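Local atomic coordinates of fatty acid CoA ligase (Marinactinospora thermotolerans, PDB entry 6SQ8), a protein that belongs to the ANL superfamily of AMP-binding enzymes, with a large N-terminal and a small C-terminal domain, and binds adenosine monophosphate. Residues 397-402 / 406-411. Sequence-based numbering, arbitrary orientation.
Sequences QDIIIV and NVYSRR. With AMP (adenosine monophosphate), chain G.
Ile-400 and Val-407 face each other as the hydrogen-bonded pair of a short antiparallel hairpin, strands 400-402 and 405-407. Ile-400 N donates to Val-407 O at 2.9 Å, and Val-407 N returns a bond to Ile-400 O at 2.7 Å. Both are fairly straight, with N-H...O angles of 162° and 163°. The next pair, Ile-401 with Asn-406, is non-hydrogen-bonded.

Van der Waals packing divides between the two faces of this ribbon. On the face of Ile-400 and Val-407, Ile-400 CB rests 4.0 Å from Val-407 CB, while Ile-400 CD1 reaches on to Ser-409 CB at the start of helix 409-418. Val-427 of strand 422-432 touches both Ile-400 and Ser-409. On the side of Ile-401 and Asn-406, a chi1 of -59° sets CG1 of Ile-399 beside the backbone N and sends its CG2 against the Asn-406 amide, 3.7 Å from OD1. Ile-399 CG1 runs alongside Tyr-408 and meets the ring at its edge, 4.0 Å from CD1. Asn-406 ND2 donates to Tyr-408 OH at 3.1 Å, almost in the amide plane, which ties the far end of the phenol to the hairpin.

Polar groups gather where the chain turns into the helix. Ser-409 OG makes at most a weak, unsettled approach to Asp-398 O, whereas Asp-398 OD1 forms a salt bridge with Arg-493. One residue further on, Arg-410 NH2 donates to the ribose O2' of adenosine monophosphate at 2.7 Å, the oxygen lying at the guanidinium edge and in its plane. Asp-380, whose OD2 also binds the nucleotide, is only a long, weak ion partner of this arginine. Arg-410 follows strand 405-407 by three residues, in the first turn of helix 409-418, so the two backbone bonds and the Asn-406 to Tyr-408 hydrogen bond probably help to place its ribose-binding guanidinium.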
ATOM      1  N   GLN A 397      17.882  -2.570  -4.138  1.00 34.93           N
ATOM      2  CA  GLN A 397      18.463  -3.805  -3.606  1.00 35.54           C
ATOM      3  C   GLN A 397      18.367  -4.982  -4.612  1.00 37.89           C
ATOM      4  O   GLN A 397      19.013  -6.003  -4.411  1.00 37.18           O
ATOM      5  CB  GLN A 397      17.788  -4.155  -2.273  1.00 34.16           C
ATOM      6  N   ASP A 398      17.574  -4.852  -5.688  1.00 38.68           N
ATOM      7  CA  ASP A 398      17.269  -5.967  -6.598  1.00 35.56           C
ATOM      8  C   ASP A 398      18.060  -5.888  -7.911  1.00 34.94           C
ATOM      9  O   ASP A 398      18.004  -6.827  -8.708  1.00 39.85           O
ATOM     10  CB  ASP A 398      15.779  -5.992  -6.935  1.00 34.23           C
ATOM     11  CG  ASP A 398      14.912  -6.403  -5.759  1.00 35.89           C
ATOM     12  OD1 ASP A 398      15.479  -6.920  -4.727  1.00 39.64           O
ATOM     13  OD2 ASP A 398      13.681  -6.242  -5.893  1.00 35.96           O
ATOM     14  N   ILE A 399      18.796  -4.795  -8.129  1.00 30.24           N
ATOM     15  CA  ILE A 399      19.586  -4.627  -9.319  1.00 28.53           C
ATOM     16  C   ILE A 399      20.629  -5.741  -9.358  1.00 30.58           C
ATOM     17  O   ILE A 399      21.266  -6.001  -8.358  1.00 34.99           O
ATOM     18  CB  ILE A 399      20.273  -3.251  -9.348  1.00 26.72           C
ATOM     19  CG1 ILE A 399      19.270  -2.102  -9.298  1.00 25.62           C
ATOM     20  CG2 ILE A 399      21.205  -3.141 -10.549  1.00 28.35           C
ATOM     21  CD1 ILE A 399      19.902  -0.760  -9.081  1.00 25.29           C
ATOM     22  N   ILE A 400      20.817  -6.357 -10.528  1.00 31.47           N
ATOM     23  CA  ILE A 400      21.822  -7.367 -10.707  1.00 31.62           C
ATOM     24  C   ILE A 400      23.022  -6.725 -11.399  1.00 34.29           C
ATOM     25  O   ILE A 400      22.902  -6.243 -12.533  1.00 31.86           O
ATOM     26  CB  ILE A 400      21.243  -8.537 -11.520  1.00 32.49           C
ATOM     27  CG1 ILE A 400      20.149  -9.251 -10.717  1.00 34.93           C
ATOM     28  CG2 ILE A 400      22.357  -9.497 -11.940  1.00 32.65           C
ATOM     29  CD1 ILE A 400      19.073  -9.910 -11.555  1.00 33.61           C
ATOM     30  N   ILE A 401      24.178  -6.749 -10.723  1.00 36.55           N
ATOM     31  CA  ILE A 401      25.380  -6.142 -11.308  1.00 39.06           C
ATOM     32  C   ILE A 401      26.251  -7.250 -11.917  1.00 40.41           C
ATOM     33  O   ILE A 401      26.577  -8.220 -11.254  1.00 39.30           O
ATOM     34  CB  ILE A 401      26.145  -5.297 -10.276  1.00 37.32           C
ATOM     35  CG1 ILE A 401      25.245  -4.261  -9.606  1.00 40.83           C
ATOM     36  CG2 ILE A 401      27.363  -4.666 -10.918  1.00 36.49           C
ATOM     37  CD1 ILE A 401      25.893  -3.544  -8.437  1.00 43.24           C
ATOM     38  N   VAL A 402      26.597  -7.079 -13.193  1.00 41.10           N
ATOM     39  CA  VAL A 402      27.535  -7.944 -13.870  1.00 46.16           C
ATOM     40  C   VAL A 402      28.633  -7.064 -14.475  1.00 48.67           C
ATOM     41  O   VAL A 402      28.358  -6.253 -15.327  1.00 44.93           O
ATOM     42  CB  VAL A 402      26.865  -8.847 -14.922  1.00 49.57           C
ATOM     43  CG1 VAL A 402      25.575  -9.456 -14.412  1.00 50.11           C
ATOM     44  CG2 VAL A 402      26.663  -8.150 -16.260  1.00 53.87           C
ATOM     45  N   ASN A 406      24.479  -2.756 -15.207  1.00 38.53           N
ATOM     46  CA  ASN A 406      23.255  -2.942 -14.452  1.00 37.16           C
ATOM     47  C   ASN A 406      22.252  -3.770 -15.263  1.00 32.34           C
ATOM     48  O   ASN A 406      21.812  -3.353 -16.330  1.00 29.07           O
ATOM     49  CB  ASN A 406      22.600  -1.615 -14.028  1.00 39.48           C
ATOM     50  CG  ASN A 406      23.263  -0.997 -12.822  1.00 40.56           C
ATOM     51  OD1 ASN A 406      24.121  -1.618 -12.188  1.00 43.16           O
ATOM     52  ND2 ASN A 406      22.811   0.186 -12.453  1.00 40.08           N
ATOM     53  N   VAL A 407      21.873  -4.918 -14.708  1.00 29.03           N
ATOM     54  CA  VAL A 407      20.759  -5.686 -15.220  1.00 28.87           C
ATOM     55  C   VAL A 407      19.571  -5.445 -14.291  1.00 29.63           C
ATOM     56  O   VAL A 407      19.598  -5.816 -13.120  1.00 32.59           O
ATOM     57  CB  VAL A 407      21.124  -7.180 -15.307  1.00 29.64           C
ATOM     58  CG1 VAL A 407      19.899  -8.079 -15.415  1.00 29.43           C
ATOM     59  CG2 VAL A 407      22.073  -7.446 -16.466  1.00 27.72           C
ATOM     60  N   TYR A 408      18.524  -4.809 -14.812  1.00 30.68           N
ATOM     61  CA  TYR A 408      17.368  -4.484 -13.981  1.00 29.61           C
ATOM     62  C   TYR A 408      16.418  -5.670 -14.027  1.00 28.98           C
ATOM     63  O   TYR A 408      15.951  -6.053 -15.093  1.00 30.85           O
ATOM     64  CB  TYR A 408      16.730  -3.179 -14.434  1.00 30.16           C
ATOM     65  CG  TYR A 408      17.684  -2.012 -14.357  1.00 31.26           C
ATOM     66  CD1 TYR A 408      18.144  -1.547 -13.137  1.00 29.05           C
ATOM     67  CD2 TYR A 408      18.197  -1.431 -15.510  1.00 31.07           C
ATOM     68  CE1 TYR A 408      19.062  -0.509 -13.060  1.00 30.03           C
ATOM     69  CE2 TYR A 408      19.102  -0.387 -15.450  1.00 30.62           C
ATOM     70  CZ  TYR A 408      19.537   0.078 -14.222  1.00 31.85           C
ATOM     71  OH  TYR A 408      20.423   1.108 -14.183  1.00 31.16           O
ATOM     72  N   SER A 409      16.187  -6.279 -12.868  1.00 28.36           N
ATOM     73  CA  SER A 409      15.443  -7.524 -12.812  1.00 29.07           C
ATOM     74  C   SER A 409      14.017  -7.361 -13.367  1.00 28.04           C
ATOM     75  O   SER A 409      13.495  -8.305 -13.922  1.00 27.58           O
ATOM     76  CB  SER A 409      15.427  -8.088 -11.428  1.00 29.32           C
ATOM     77  OG  SER A 409      15.042  -7.093 -10.504  1.00 31.07           O
ATOM     78  N   ARG A 410      13.399  -6.181 -13.225  1.00 27.19           N
ATOM     79  CA  ARG A 410      12.010  -6.014 -13.672  1.00 28.74           C
ATOM     80  C   ARG A 410      11.944  -6.031 -15.207  1.00 28.66           C
ATOM     81  O   ARG A 410      10.989  -6.542 -15.762  1.00 30.07           O
ATOM     82  CB  ARG A 410      11.352  -4.767 -13.071  1.00 29.96           C
ATOM     83  CG  ARG A 410      10.969  -4.950 -11.611  1.00 32.77           C
ATOM     84  CD  ARG A 410       9.964  -3.948 -11.075  1.00 34.87           C
ATOM     85  NE  ARG A 410      10.250  -3.621  -9.673  1.00 37.68           N
ATOM     86  CZ  ARG A 410       9.753  -2.575  -9.032  1.00 39.04           C
ATOM     87  NH1 ARG A 410       8.851  -1.818  -9.631  1.00 47.86           N
ATOM     88  NH2 ARG A 410      10.140  -2.285  -7.808  1.00 39.35           N
ATOM     89  N   ARG A 411      12.970  -5.511 -15.883  1.00 28.13           N
ATOM     90  CA  ARG A 411      13.021  -5.543 -17.338  1.00 28.73           C
ATOM     91  C   ARG A 411      13.039  -7.005 -17.804  1.00 27.48           C
ATOM     92  O   ARG A 411      12.384  -7.337 -18.787  1.00 28.59           O
ATOM     93  CB  ARG A 411      14.224  -4.774 -17.914  1.00 33.06           C
ATOM     94  CG  ARG A 411      14.155  -3.260 -17.762  1.00 38.57           C
ATOM     95  CD  ARG A 411      14.495  -2.345 -18.942  1.00 45.85           C
ATOM     96  NE  ARG A 411      15.530  -2.790 -19.876  1.00 57.98           N
ATOM     97  CZ  ARG A 411      16.813  -2.408 -19.872  1.00 65.69           C
ATOM     98  NH1 ARG A 411      17.258  -1.512 -19.001  1.00 73.71           N
ATOM     99  NH2 ARG A 411      17.647  -2.895 -20.778  1.00 51.33           N
TER
HETATM  100  P   AMP G 502       7.205  -0.197   0.958  1.00 81.95           P
HETATM  101  O1P AMP G 502       6.320   0.956   1.331  1.00 88.60           O
HETATM  102  O2P AMP G 502       8.703   0.042   1.196  1.00 88.37           O
HETATM  103  O3P AMP G 502       6.673  -1.488   1.540  1.00 78.45           O
HETATM  104  O5' AMP G 502       6.974  -0.325  -0.661  1.00 79.48           O
HETATM  105  C5' AMP G 502       7.482   0.567  -1.674  1.00 74.82           C
HETATM  106  C4' AMP G 502       7.957  -0.174  -2.921  1.00 71.40           C
HETATM  107  O4' AMP G 502       6.947  -0.981  -3.509  1.00 78.46           O
HETATM  108  C3' AMP G 502       8.343   0.775  -4.019  1.00 69.07           C
HETATM  109  O3' AMP G 502       9.712   1.005  -3.841  1.00 74.84           O
HETATM  110  C2' AMP G 502       8.016   0.094  -5.346  1.00 75.08           C
HETATM  111  O2' AMP G 502       9.087  -0.612  -6.015  1.00 69.99           O
HETATM  112  C1' AMP G 502       6.934  -0.893  -4.943  1.00 76.99           C
HETATM  113  N9  AMP G 502       5.629  -0.404  -5.463  1.00 68.52           N
HETATM  114  C8  AMP G 502       4.605   0.143  -4.767  1.00 63.64           C
HETATM  115  N7  AMP G 502       3.582   0.468  -5.603  1.00 63.29           N
HETATM  116  C5  AMP G 502       3.963   0.129  -6.855  1.00 65.57           C
HETATM  117  C6  AMP G 502       3.376   0.202  -8.216  1.00 60.36           C
HETATM  118  N6  AMP G 502       2.149   0.694  -8.419  1.00 60.22           N
HETATM  119  N1  AMP G 502       4.117  -0.262  -9.241  1.00 63.23           N
HETATM  120  C2  AMP G 502       5.365  -0.772  -9.047  1.00 65.82           C
HETATM  121  N3  AMP G 502       5.976  -0.868  -7.844  1.00 59.40           N
HETATM  122  C4  AMP G 502       5.321  -0.444  -6.746  1.00 64.05           C